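Putative ABC transporter amino acid-binding protein (Sinorhizobium meliloti, PDB 2Q88) binds the compatible solutes ectoine and hydroxyectoine as the substrate-binding protein of an ABC transporter, probably delivering them for uptake in osmoprotection. Local coordinates at residues 42-45 against 46-50; 206-209 against 210-213; 219-222 against 223-226; 239-242 against 243-246; 247-250 against 251-254. All coordinates share one frame; numbering follows the deposited sequence.

Interaction 1: residues 42-45 against 46-50; sequences AREI and FKRLG
Glu44 turns its CG away from its own backbone N (chi1 -172°) and then folds at chi2 (49°), which carries the carboxylate along the helix to Arg48, whose chain runs out straight from CG to NE. The two groups form an i to i+4 salt bridge: Glu44 OE1 receives Arg48 NE at 2.8 Å through its anti lone pair, the one facing away from OE2. The fit is imperfect, because the carboxylate and guanidinium planes are 76° apart and the oxygen is tilted from the guanidinium plane; the bond from Arg48 NH2 to the same OE1 is weak. Opposite charges one turn apart suit this partly exposed flank of helix 37-48. The last turns carry the usual i to i+4 backbone bonds, among them Phe46 N to Ala42 O at 3.0 Å and Leu49 N to Ile45 O at 2.9 Å. Gly50 then takes a positive phi, its N bonds to Lys47 O, and the helix ends in a Schellman motif, a conformation that suits a residue without CB. On the apolar side Ile45 and Leu49 lie side by side, CG2 of Ile45 4.0 Å from CD1 of Leu49, and helix 212-228 covers Ile45 through Phe218 and Leu225. The Phe46 ring, with CD2 3.2 Å from Ala42 O, packs on Leu9 and Val54, while Arg43 reaches out to a salt bridge with Asp53.

Interaction 2: residues 206-209 against 210-213; sequences AFRK and GDEA. With CD (cadmium ion), chain D.
Arg208 and Asp211 are joined first by charge. Bent at chi3 (63°), the arginine chain brings NH1 to 3.1 Å from Asp211 OD2, yet the oxygen lies well out of the guanidinium plane and no N-H points at it, so the attraction is electrostatic alone. Hydrogen bonding supplies the direction that this pair lacks. Asp211 N donates to Arg208 O at 2.7 Å, closing a type I beta-turn with Lys209 and Gly210 at its corners. One water takes the N-H of Arg208 and donates to Asp211 OD2, so that oxygen meets Arg208 both directly at NH1 and through the water on its backbone N; a second water takes Gly210 N at 2.8 Å. Asp211 occupies the N-cap position but makes no side-chain capping bond, its carboxylate being turned to Arg208. Glycine suits position 210, because Arg208 NH2 lies close to its CA, at 4.0 Å. Metal binding follows at Glu212, whose OE1 meets a cadmium ion at 2.3 Å; Asp216, one turn on, and two waters at ordinary distances share the metal. The turn links strand 206-207, paired with strand 91-92, to the start of helix 212-228, against which the Phe207 ring packs edge-to-face on Phe218.

Interaction 3: residues 219-222 against 223-226; sequences DVEL and AKLK
Glu221 and Lys224 lie side by side and point the same way, an i to i+3 pair on helix 212-228. The glutamate bends at chi2 (-44°) and the lysine at chi3 (-91°), bends that bring the two charged ends together. Lys224 NZ comes to 3.2 Å from Glu221 OE2 in a weak hydrogen bond that is part of a salt bridge, and the lysine CE sits 3.4 Å from both carboxylate oxygens. Val220 runs alongside the same lysine, its CG1 3.8 Å from Lys224 CE, so the last methylene rests on a methyl while the ammonium serves the acid; a long amphipathic residue suits both tasks. Backbone bonds of the i to i+4 kind run through the segment, from Ala223 N to Asp219 O through Lys226 N to Leu222 O at 2.9 Å, as in a regular alpha-helix. Leu222 and Lys226 meet at a slant on another face: the extended lysine passes its CE 3.9 Å from Leu222 CG, and its ammonium goes on to Pro95 O and to a cation-pi contact with Phe231. Buried Leu222 and Leu225 also pack on Phe231, in helix 230-235. Toward helix 37-48 and the residue after it, Leu225 further touches Arg48, and Glu221 lays its aliphatic part against Ile45 and Leu49.

Interaction 4: residues 239-242 against 243-246; sequences GFSA and KAAM
Ser241 and Ala244 make the hydrogen bond that starts the helix. The serine OG stands opposite its own backbone N (chi1 168°), next to the carbonyl carbon, and from there reaches forward to accept from Ala244 N at 3.2 Å. The bond is nearly straight, with an N-H...O angle of 166°, and it gives a partner to an amide that has no preceding helical carbonyl to use. Serine suits the position because its hydroxyl is short enough to reach an amide of the first turn. The first full backbone bond in this segment follows, Met246 N to Ala242 O at 2.9 Å. The nonpolar contacts are small. Ser241 CB lies 4.0 Å from Ala244 CB, close beside the capping bond, and Ala242 CB is 4.3 Å from Met246 SD, while CB and CG of the methionine both come to 3.3 Å from Ala242 O. Lys243 adds its CB, 3.6 Å from Ser241 OG. Alanine is apt at 242 and 245, since both are buried against Phe231 of helix 230-235 and Ala245 also meets Cys98 of strand 98-106. Upstream, Glu236 accepts from Ala242 N, so the first residue of the helix is held from the preceding loop as well. The bond from Ala244 N to Ser241 OG is a serine N-cap, opening the short helix 242-246 after the loop from helix 230-235.

Interaction 5: residues 247-250 against 251-254; sequences STTR and EKLC. With CD (cadmium ion), chain B.
Two residues after the N-cap Thr249, whose backbone it touches, Glu251 loosely holds a cadmium ion with both carboxylate oxygens, OE1 at 2.8 Å and OE2 at 2.6 Å, joined by two waters at ordinary distances. The chain is extended beyond CG, which carries the carboxylate off the exposed start of helix 250-254, a fitting place for an acid. OG1 of Thr249 sits between the backbone N and the carbonyl carbon (chi1 62°) and accepts from Lys252 N at 3.3 Å, a weak but fairly straight capping bond. The same oxygen has Lys252 CD at 3.3 Å, the lysine chain slanting past the threonine. Backbone bonds continue the turn: Leu253 N meets Thr249 O at 3.1 Å and Cys254 N meets Arg250 O at 2.9 Å. Thr248 and Leu253 cross at about a right angle, the threonine OG1 3.7 Å from Leu253 CG and its methyl touching both leucine methyls, so a beta-branched residue offers a polar and an apolar arm to one partner. Arg250 lays CG beside Cys254 SG and sends NH1 on to Tyr92 O. Cys254 forms a disulfide with Cys87, fastening this last helix to helix 84-87. Thr248 and Leu253 rest on Pro95 and on Cys202 of strand 201-202, while Gln94 accepts from Arg250 N, so the turn after helix 242-246 is seated against the loop that leads into strand 98-106.

How the interactions relate
All five contacts are local and follow one another along the chain; none nests in or crosses another. Interaction 1 closes the end of helix 37-48, and interaction 2 the turn from strand 206-207 into helix 212-228, on which interaction 3 also lies. Although far apart in sequence, interactions 1 and 3 touch directly, as their two helices pack on each other, and interaction 1 touches interaction 2 through Phe46 and Phe207. Interactions 4 and 5 adjoin and open the two C-terminal helices, 242-246 and 250-254. Both reach back to interaction 3: Met246 touches the Lys226 backbone, and Arg250 makes a long, weak ion pair with Asp219.

Interaction 1: residues 42-45 against 46-50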
loop_
_atom_site.group_PDB
_atom_site.type_symbol
_atom_site.label_atom_id
_atom_site.label_comp_id
_atom_site.label_asym_id
_atom_site.label_seq_id
_atom_site.Cartn_x
_atom_site.Cartn_y
_atom_site.Cartn_z
ATOM N N ALA A 42 10.639 0.584 -7.727
ATOM C CA ALA A 42 11.636 1.259 -6.919
ATOM C C ALA A 42 13.026 0.729 -7.228
ATOM O O ALA A 42 13.977 1.503 -7.322
ATOM C CB ALA A 42 11.323 1.092 -5.435
ATOM N N ARG A 43 13.139 -0.585 -7.407
ATOM C CA ARG A 43 14.439 -1.186 -7.713
ATOM C C ARG A 43 14.945 -0.689 -9.054
ATOM O O ARG A 43 16.118 -0.370 -9.183
ATOM C CB ARG A 43 14.379 -2.714 -7.723
ATOM C CG ARG A 43 15.727 -3.367 -8.051
ATOM C CD ARG A 43 15.631 -4.858 -8.321
ATOM N NE ARG A 43 15.019 -5.516 -7.176
ATOM C CZ ARG A 43 15.667 -5.876 -6.076
ATOM N NH1 ARG A 43 16.985 -5.666 -5.954
ATOM N NH2 ARG A 43 14.988 -6.459 -5.090
ATOM N N GLU A 44 14.049 -0.612 -10.037
ATOM C CA GLU A 44 14.423 -0.158 -11.379
ATOM C C GLU A 44 14.871 1.306 -11.391
ATOM O O GLU A 44 15.877 1.642 -12.017
ATOM C CB GLU A 44 13.293 -0.411 -12.397
ATOM C CG GLU A 44 13.677 -0.149 -13.854
ATOM C CD GLU A 44 15.000 -0.813 -14.273
ATOM O OE1 GLU A 44 15.833 -0.125 -14.912
ATOM O OE2 GLU A 44 15.220 -2.015 -13.971
ATOM N N ILE A 45 14.140 2.176 -10.696
ATOM C CA ILE A 45 14.546 3.588 -10.631
ATOM C C ILE A 45 15.898 3.749 -9.914
ATOM O O ILE A 45 16.814 4.412 -10.418
ATOM C CB ILE A 45 13.444 4.445 -9.986
ATOM C CG1 ILE A 45 12.259 4.566 -10.963
ATOM C CG2 ILE A 45 13.988 5.843 -9.622
ATOM C CD1 ILE A 45 10.981 5.129 -10.386
ATOM N N PHE A 46 16.027 3.131 -8.743
ATOM C CA PHE A 46 17.283 3.233 -8.002
ATOM C C PHE A 46 18.458 2.758 -8.833
ATOM O O PHE A 46 19.520 3.380 -8.812
ATOM C CB PHE A 46 17.208 2.505 -6.657
ATOM C CG PHE A 46 16.596 3.334 -5.559
ATOM C CD1 PHE A 46 17.186 4.538 -5.166
ATOM C CD2 PHE A 46 15.446 2.903 -4.901
ATOM C CE1 PHE A 46 16.614 5.323 -4.139
ATOM C CE2 PHE A 46 14.866 3.668 -3.887
ATOM C CZ PHE A 46 15.450 4.880 -3.500
ATOM N N LYS A 47 18.268 1.671 -9.575
ATOM C CA LYS A 47 19.307 1.181 -10.483
ATOM C C LYS A 47 19.697 2.264 -11.485
ATOM O O LYS A 47 20.889 2.506 -11.722
ATOM C CB LYS A 47 18.853 -0.078 -11.225
ATOM C CG LYS A 47 19.965 -0.671 -12.083
ATOM C CD LYS A 47 19.536 -1.868 -12.914
ATOM C CE LYS A 47 20.617 -2.188 -13.950
ATOM N NZ LYS A 47 20.379 -3.492 -14.637
ATOM N N ARG A 48 18.687 2.923 -12.054
ATOM C CA ARG A 48 18.904 3.980 -13.046
ATOM C C ARG A 48 19.618 5.170 -12.442
ATOM O O ARG A 48 20.378 5.839 -13.132
ATOM C CB ARG A 48 17.574 4.418 -13.658
ATOM C CG ARG A 48 17.057 3.425 -14.678
ATOM C CD ARG A 48 15.593 3.599 -15.046
ATOM N NE ARG A 48 15.131 2.429 -15.783
ATOM C CZ ARG A 48 15.019 2.358 -17.105
ATOM N NH1 ARG A 48 15.310 3.404 -17.866
ATOM N NH2 ARG A 48 14.598 1.236 -17.663
ATOM N N LEU A 49 19.390 5.403 -11.147
ATOM C CA LEU A 49 20.076 6.449 -10.400
ATOM C C LEU A 49 21.478 6.026 -9.947
ATOM O O LEU A 49 22.183 6.819 -9.330
ATOM C CB LEU A 49 19.247 6.891 -9.181
ATOM C CG LEU A 49 17.889 7.530 -9.469
ATOM C CD1 LEU A 49 17.099 7.806 -8.171
ATOM C CD2 LEU A 49 18.121 8.802 -10.260
ATOM N N GLY A 50 21.868 4.787 -10.239
ATOM C CA GLY A 50 23.197 4.292 -9.874
ATOM C C GLY A 50 23.298 3.680 -8.491
ATOM O O GLY A 50 24.403 3.563 -7.936
#

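Interaction 2: residues 206-209 against 210-213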
loop_
_atom_site.group_PDB
_atom_site.type_symbol
_atom_site.label_atom_id
_atom_site.label_comp_id
_atom_site.label_asym_id
_atom_site.label_seq_id
_atom_site.Cartn_x
_atom_site.Cartn_y
_atom_site.Cartn_z
ATOM N N ALA A 206 7.565 7.166 -0.713
ATOM C CA ALA A 206 7.659 8.268 0.253
ATOM C C ALA A 206 9.087 8.427 0.761
ATOM O O ALA A 206 9.718 7.444 1.149
ATOM C CB ALA A 206 6.730 8.040 1.413
ATOM N N PHE A 207 9.564 9.671 0.786
ATOM C CA PHE A 207 10.905 9.992 1.261
ATOM C C PHE A 207 10.815 10.942 2.437
ATOM O O PHE A 207 9.803 11.609 2.619
ATOM C CB PHE A 207 11.725 10.632 0.139
ATOM C CG PHE A 207 11.800 9.793 -1.101
ATOM C CD1 PHE A 207 10.821 9.900 -2.091
ATOM C CD2 PHE A 207 12.840 8.891 -1.281
ATOM C CE1 PHE A 207 10.881 9.110 -3.245
ATOM C CE2 PHE A 207 12.905 8.105 -2.429
ATOM C CZ PHE A 207 11.919 8.215 -3.407
ATOM N N ARG A 208 11.873 10.979 3.236
ATOM C CA ARG A 208 11.982 11.926 4.336
ATOM C C ARG A 208 11.888 13.343 3.756
ATOM O O ARG A 208 12.471 13.622 2.702
ATOM C CB ARG A 208 13.325 11.718 5.036
ATOM C CG ARG A 208 13.267 11.598 6.540
ATOM C CD ARG A 208 14.653 11.624 7.212
ATOM N NE ARG A 208 15.338 12.897 6.978
ATOM C CZ ARG A 208 16.486 13.051 6.317
ATOM N NH1 ARG A 208 17.140 12.003 5.819
ATOM N NH2 ARG A 208 16.993 14.266 6.167
ATOM N N LYS A 209 11.146 14.226 4.425
ATOM C CA LYS A 209 10.957 15.619 3.967
ATOM C C LYS A 209 12.255 16.336 3.581
ATOM O O LYS A 209 12.299 17.092 2.592
ATOM C CB LYS A 209 10.217 16.436 5.033
ATOM C CG LYS A 209 8.713 16.221 5.059
ATOM C CD LYS A 209 8.038 16.887 3.873
ATOM C CE LYS A 209 6.539 16.991 4.093
ATOM N NZ LYS A 209 5.826 17.217 2.803
ATOM N N GLY A 210 13.307 16.094 4.356
ATOM C CA GLY A 210 14.622 16.662 4.077
ATOM C C GLY A 210 15.384 16.004 2.942
ATOM O O GLY A 210 16.425 16.510 2.514
ATOM N N ASP A 211 14.868 14.882 2.445
ATOM C CA ASP A 211 15.463 14.178 1.300
ATOM C C ASP A 211 14.779 14.529 -0.032
ATOM O O ASP A 211 14.715 13.694 -0.934
ATOM C CB ASP A 211 15.400 12.656 1.507
ATOM C CG ASP A 211 16.487 12.135 2.437
ATOM O OD1 ASP A 211 17.512 12.820 2.641
ATOM O OD2 ASP A 211 16.399 11.027 3.007
ATOM N N GLU A 212 14.281 15.757 -0.149
ATOM C CA GLU A 212 13.548 16.211 -1.344
ATOM C C GLU A 212 14.353 16.120 -2.644
ATOM O O GLU A 212 13.779 15.880 -3.701
ATOM C CB GLU A 212 12.978 17.628 -1.148
ATOM C CG GLU A 212 13.998 18.749 -0.936
ATOM C CD GLU A 212 14.373 19.512 -2.214
ATOM O OE1 GLU A 212 13.573 19.546 -3.183
ATOM O OE2 GLU A 212 15.472 20.115 -2.246
ATOM N N ALA A 213 15.669 16.305 -2.563
ATOM C CA ALA A 213 16.526 16.177 -3.739
ATOM C C ALA A 213 16.527 14.737 -4.270
ATOM O O ALA A 213 16.549 14.522 -5.480
ATOM C CB ALA A 213 17.943 16.645 -3.429
HETATM CD CD CD D . 14.159 20.237 -5.314
HETATM O O HOH W 1 14.144 9.444 2.627
HETATM O O HOH W 2 13.095 15.473 7.049
HETATM O O HOH W 3 16.474 20.215 -4.709
HETATM O O HOH W 4 12.609 20.476 -5.739
HETATM O O HOH W 5 13.411 22.394 -4.293
#

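Interaction 3: residues 219-222 against 223-226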
loop_
_atom_site.group_PDB
_atom_site.type_symbol
_atom_site.label_atom_id
_atom_site.label_comp_id
_atom_site.label_asym_id
_atom_site.label_seq_id
_atom_site.Cartn_x
_atom_site.Cartn_y
_atom_site.Cartn_z
ATOM N N ASP A 219 11.708 11.045 -9.123
ATOM C CA ASP A 219 10.613 11.518 -9.961
ATOM C C ASP A 219 11.008 11.733 -11.417
ATOM O O ASP A 219 10.215 11.464 -12.304
ATOM C CB ASP A 219 10.017 12.802 -9.386
ATOM C CG ASP A 219 8.876 12.530 -8.422
ATOM O OD1 ASP A 219 8.396 11.383 -8.393
ATOM O OD2 ASP A 219 8.381 13.404 -7.679
ATOM N N VAL A 220 12.234 12.198 -11.662
ATOM C CA VAL A 220 12.712 12.391 -13.032
ATOM C C VAL A 220 12.701 11.043 -13.774
ATOM O O VAL A 220 12.227 10.951 -14.907
ATOM C CB VAL A 220 14.107 13.087 -13.065
ATOM C CG1 VAL A 220 14.770 12.952 -14.423
ATOM C CG2 VAL A 220 13.975 14.573 -12.707
ATOM N N GLU A 221 13.178 9.998 -13.112
ATOM C CA GLU A 221 13.211 8.650 -13.706
ATOM C C GLU A 221 11.821 8.034 -13.859
ATOM O O GLU A 221 11.555 7.320 -14.836
ATOM C CB GLU A 221 14.092 7.703 -12.881
ATOM C CG GLU A 221 15.588 8.039 -12.851
ATOM C CD GLU A 221 16.166 8.412 -14.206
ATOM O OE1 GLU A 221 16.063 7.610 -15.163
ATOM O OE2 GLU A 221 16.746 9.517 -14.317
ATOM N N LEU A 222 10.959 8.261 -12.876
ATOM C CA LEU A 222 9.573 7.767 -12.926
ATOM C C LEU A 222 8.826 8.336 -14.127
ATOM O O LEU A 222 8.088 7.617 -14.800
ATOM C CB LEU A 222 8.829 8.087 -11.623
ATOM C CG LEU A 222 7.332 7.729 -11.475
ATOM C CD1 LEU A 222 7.120 6.216 -11.638
ATOM C CD2 LEU A 222 6.792 8.177 -10.109
ATOM N N ALA A 223 9.001 9.635 -14.372
ATOM C CA ALA A 223 8.428 10.300 -15.544
ATOM C C ALA A 223 8.907 9.684 -16.861
ATOM O O ALA A 223 8.118 9.509 -17.777
ATOM C CB ALA A 223 8.715 11.801 -15.517
ATOM N N LYS A 224 10.192 9.366 -16.957
ATOM C CA LYS A 224 10.727 8.727 -18.164
ATOM C C LYS A 224 10.171 7.317 -18.374
ATOM O O LYS A 224 9.903 6.914 -19.511
ATOM C CB LYS A 224 12.262 8.718 -18.133
ATOM C CG LYS A 224 12.843 10.105 -18.297
ATOM C CD LYS A 224 14.356 10.117 -18.462
ATOM C CE LYS A 224 15.055 10.250 -17.135
ATOM N NZ LYS A 224 16.509 10.616 -17.283
ATOM N N LEU A 225 10.002 6.571 -17.284
ATOM C CA LEU A 225 9.383 5.244 -17.329
ATOM C C LEU A 225 7.934 5.335 -17.816
ATOM O O LEU A 225 7.493 4.524 -18.636
ATOM C CB LEU A 225 9.395 4.623 -15.926
ATOM C CG LEU A 225 10.276 3.450 -15.491
ATOM C CD1 LEU A 225 11.558 3.235 -16.303
ATOM C CD2 LEU A 225 10.555 3.537 -13.988
ATOM N N LYS A 226 7.204 6.317 -17.296
ATOM C CA LYS A 226 5.809 6.554 -17.699
ATOM C C LYS A 226 5.713 6.880 -19.188
ATOM O O LYS A 226 4.917 6.278 -19.898
ATOM C CB LYS A 226 5.163 7.659 -16.850
ATOM C CG LYS A 226 4.829 7.214 -15.412
ATOM C CD LYS A 226 4.345 8.370 -14.548
ATOM C CE LYS A 226 3.803 7.874 -13.202
ATOM N NZ LYS A 226 3.382 8.991 -12.316
#

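Interaction 4: residues 239-242 against 243-246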
loop_
_atom_site.group_PDB
_atom_site.type_symbol
_atom_site.label_atom_id
_atom_site.label_comp_id
_atom_site.label_asym_id
_atom_site.label_seq_id
_atom_site.Cartn_x
_atom_site.Cartn_y
_atom_site.Cartn_z
ATOM N N GLY A 239 -1.457 -6.329 -12.151
ATOM C CA GLY A 239 -2.898 -6.036 -12.169
ATOM C C GLY A 239 -3.241 -4.564 -12.069
ATOM O O GLY A 239 -4.421 -4.187 -12.112
ATOM N N PHE A 240 -2.213 -3.727 -11.960
ATOM C CA PHE A 240 -2.402 -2.286 -11.825
ATOM C C PHE A 240 -2.664 -1.596 -13.164
ATOM O O PHE A 240 -2.331 -2.125 -14.219
ATOM C CB PHE A 240 -1.198 -1.668 -11.116
ATOM C CG PHE A 240 -1.073 -2.091 -9.688
ATOM C CD1 PHE A 240 -0.253 -3.160 -9.340
ATOM C CD2 PHE A 240 -1.783 -1.427 -8.688
ATOM C CE1 PHE A 240 -0.137 -3.564 -8.009
ATOM C CE2 PHE A 240 -1.676 -1.816 -7.365
ATOM C CZ PHE A 240 -0.856 -2.887 -7.022
ATOM N N SER A 241 -3.285 -0.426 -13.116
ATOM C CA SER A 241 -3.526 0.361 -14.328
ATOM C C SER A 241 -2.546 1.524 -14.394
ATOM O O SER A 241 -2.507 2.362 -13.500
ATOM C CB SER A 241 -4.971 0.867 -14.369
ATOM O OG SER A 241 -5.138 1.847 -15.381
ATOM N N ALA A 242 -1.738 1.568 -15.447
ATOM C CA ALA A 242 -0.819 2.688 -15.633
ATOM C C ALA A 242 -1.585 3.958 -15.979
ATOM O O ALA A 242 -1.194 5.054 -15.580
ATOM C CB ALA A 242 0.200 2.374 -16.709
ATOM N N LYS A 243 -2.676 3.800 -16.725
ATOM C CA LYS A 243 -3.569 4.903 -17.080
ATOM C C LYS A 243 -4.066 5.648 -15.828
ATOM O O LYS A 243 -3.989 6.872 -15.762
ATOM C CB LYS A 243 -4.737 4.354 -17.901
ATOM C CG LYS A 243 -5.565 5.375 -18.669
ATOM C CD LYS A 243 -6.849 4.696 -19.192
ATOM C CE LYS A 243 -7.834 5.660 -19.842
ATOM N NZ LYS A 243 -7.696 5.732 -21.332
ATOM N N ALA A 244 -4.533 4.904 -14.825
ATOM C CA ALA A 244 -4.996 5.495 -13.562
ATOM C C ALA A 244 -3.939 6.361 -12.869
ATOM O O ALA A 244 -4.238 7.476 -12.439
ATOM C CB ALA A 244 -5.515 4.423 -12.622
ATOM N N ALA A 245 -2.711 5.852 -12.751
ATOM C CA ALA A 245 -1.633 6.614 -12.134
ATOM C C ALA A 245 -1.280 7.831 -12.979
ATOM O O ALA A 245 -1.119 8.939 -12.460
ATOM C CB ALA A 245 -0.403 5.741 -11.912
ATOM N N MET A 246 -1.193 7.621 -14.288
ATOM C CA MET A 246 -0.881 8.697 -15.232
ATOM C C MET A 246 -2.020 9.722 -15.438
ATOM O O MET A 246 -1.810 10.766 -16.061
ATOM C CB MET A 246 -0.419 8.091 -16.561
ATOM C CG MET A 246 0.930 7.365 -16.434
ATOM S SD MET A 246 1.362 6.310 -17.825
ATOM C CE MET A 246 1.610 7.550 -19.102
#

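Interaction 5: residues 247-250 against 251-254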
loop_
_atom_site.group_PDB
_atom_site.type_symbol
_atom_site.label_atom_id
_atom_site.label_comp_id
_atom_site.label_asym_id
_atom_site.label_seq_id
_atom_site.Cartn_x
_atom_site.Cartn_y
_atom_site.Cartn_z
ATOM N N SER A 247 -3.209 9.432 -14.909
ATOM C CA SER A 247 -4.346 10.370 -14.979
ATOM C C SER A 247 -4.376 11.365 -13.814
ATOM O O SER A 247 -5.234 12.254 -13.769
ATOM C CB SER A 247 -5.676 9.612 -15.022
ATOM O OG SER A 247 -5.817 8.896 -16.239
ATOM N N THR A 248 -3.452 11.221 -12.866
ATOM C CA THR A 248 -3.497 12.058 -11.660
ATOM C C THR A 248 -2.112 12.559 -11.220
ATOM O O THR A 248 -1.109 12.286 -11.885
ATOM C CB THR A 248 -4.301 11.333 -10.518
ATOM O OG1 THR A 248 -4.489 12.223 -9.408
ATOM C CG2 THR A 248 -3.528 10.130 -9.931
ATOM N N THR A 249 -2.055 13.329 -10.135
ATOM C CA THR A 249 -0.787 13.892 -9.667
ATOM C C THR A 249 -0.714 13.858 -8.156
ATOM O O THR A 249 -1.737 13.712 -7.486
ATOM C CB THR A 249 -0.593 15.359 -10.124
ATOM O OG1 THR A 249 -1.626 16.175 -9.557
ATOM C CG2 THR A 249 -0.755 15.521 -11.630
ATOM N N ARG A 250 0.494 14.030 -7.626
ATOM C CA ARG A 250 0.696 14.089 -6.186
ATOM C C ARG A 250 -0.134 15.208 -5.559
ATOM O O ARG A 250 -0.784 14.992 -4.547
ATOM C CB ARG A 250 2.181 14.252 -5.849
ATOM C CG ARG A 250 2.504 14.241 -4.354
ATOM C CD ARG A 250 3.899 14.756 -3.996
ATOM N NE ARG A 250 4.249 16.011 -4.687
ATOM C CZ ARG A 250 5.219 16.118 -5.599
ATOM N NH1 ARG A 250 5.946 15.056 -5.940
ATOM N NH2 ARG A 250 5.457 17.291 -6.174
ATOM N N GLU A 251 -0.140 16.393 -6.170
ATOM C CA GLU A 251 -0.870 17.509 -5.558
ATOM C C GLU A 251 -2.387 17.294 -5.513
ATOM O O GLU A 251 -3.024 17.653 -4.524
ATOM C CB GLU A 251 -0.512 18.852 -6.193
ATOM C CG GLU A 251 -0.730 20.018 -5.228
ATOM C CD GLU A 251 -0.821 21.361 -5.919
ATOM O OE1 GLU A 251 -0.702 22.403 -5.228
ATOM O OE2 GLU A 251 -1.022 21.391 -7.152
ATOM N N LYS A 252 -2.959 16.681 -6.547
ATOM C CA LYS A 252 -4.395 16.332 -6.548
ATOM C C LYS A 252 -4.784 15.289 -5.490
ATOM O O LYS A 252 -5.837 15.398 -4.855
ATOM C CB LYS A 252 -4.828 15.828 -7.921
ATOM C CG LYS A 252 -4.996 16.904 -8.986
ATOM C CD LYS A 252 -4.858 16.274 -10.369
ATOM C CE LYS A 252 -5.593 17.063 -11.442
ATOM N NZ LYS A 252 -5.532 16.329 -12.749
ATOM N N LEU A 253 -3.950 14.264 -5.323
ATOM C CA LEU A 253 -4.212 13.212 -4.341
ATOM C C LEU A 253 -3.981 13.702 -2.917
ATOM O O LEU A 253 -4.564 13.178 -1.976
ATOM C CB LEU A 253 -3.335 11.987 -4.613
ATOM C CG LEU A 253 -3.438 11.297 -5.974
ATOM C CD1 LEU A 253 -2.246 10.388 -6.166
ATOM C CD2 LEU A 253 -4.734 10.530 -6.109
ATOM N N CYS A 254 -3.118 14.704 -2.772
ATOM C CA CYS A 254 -2.754 15.260 -1.471
ATOM C C CYS A 254 -3.600 16.465 -1.057
ATOM O O CYS A 254 -3.500 16.933 0.081
ATOM C CB CYS A 254 -1.273 15.643 -1.462
ATOM S SG CYS A 254 -0.150 14.220 -1.525
HETATM CD CD CD B . 0.428 23.469 -7.547
HETATM O O HOH W 6 2.037 22.055 -8.817
HETATM O O HOH W 7 -1.477 24.335 -8.401
HETATM O O HOH W 8 1.493 23.185 -6.465
#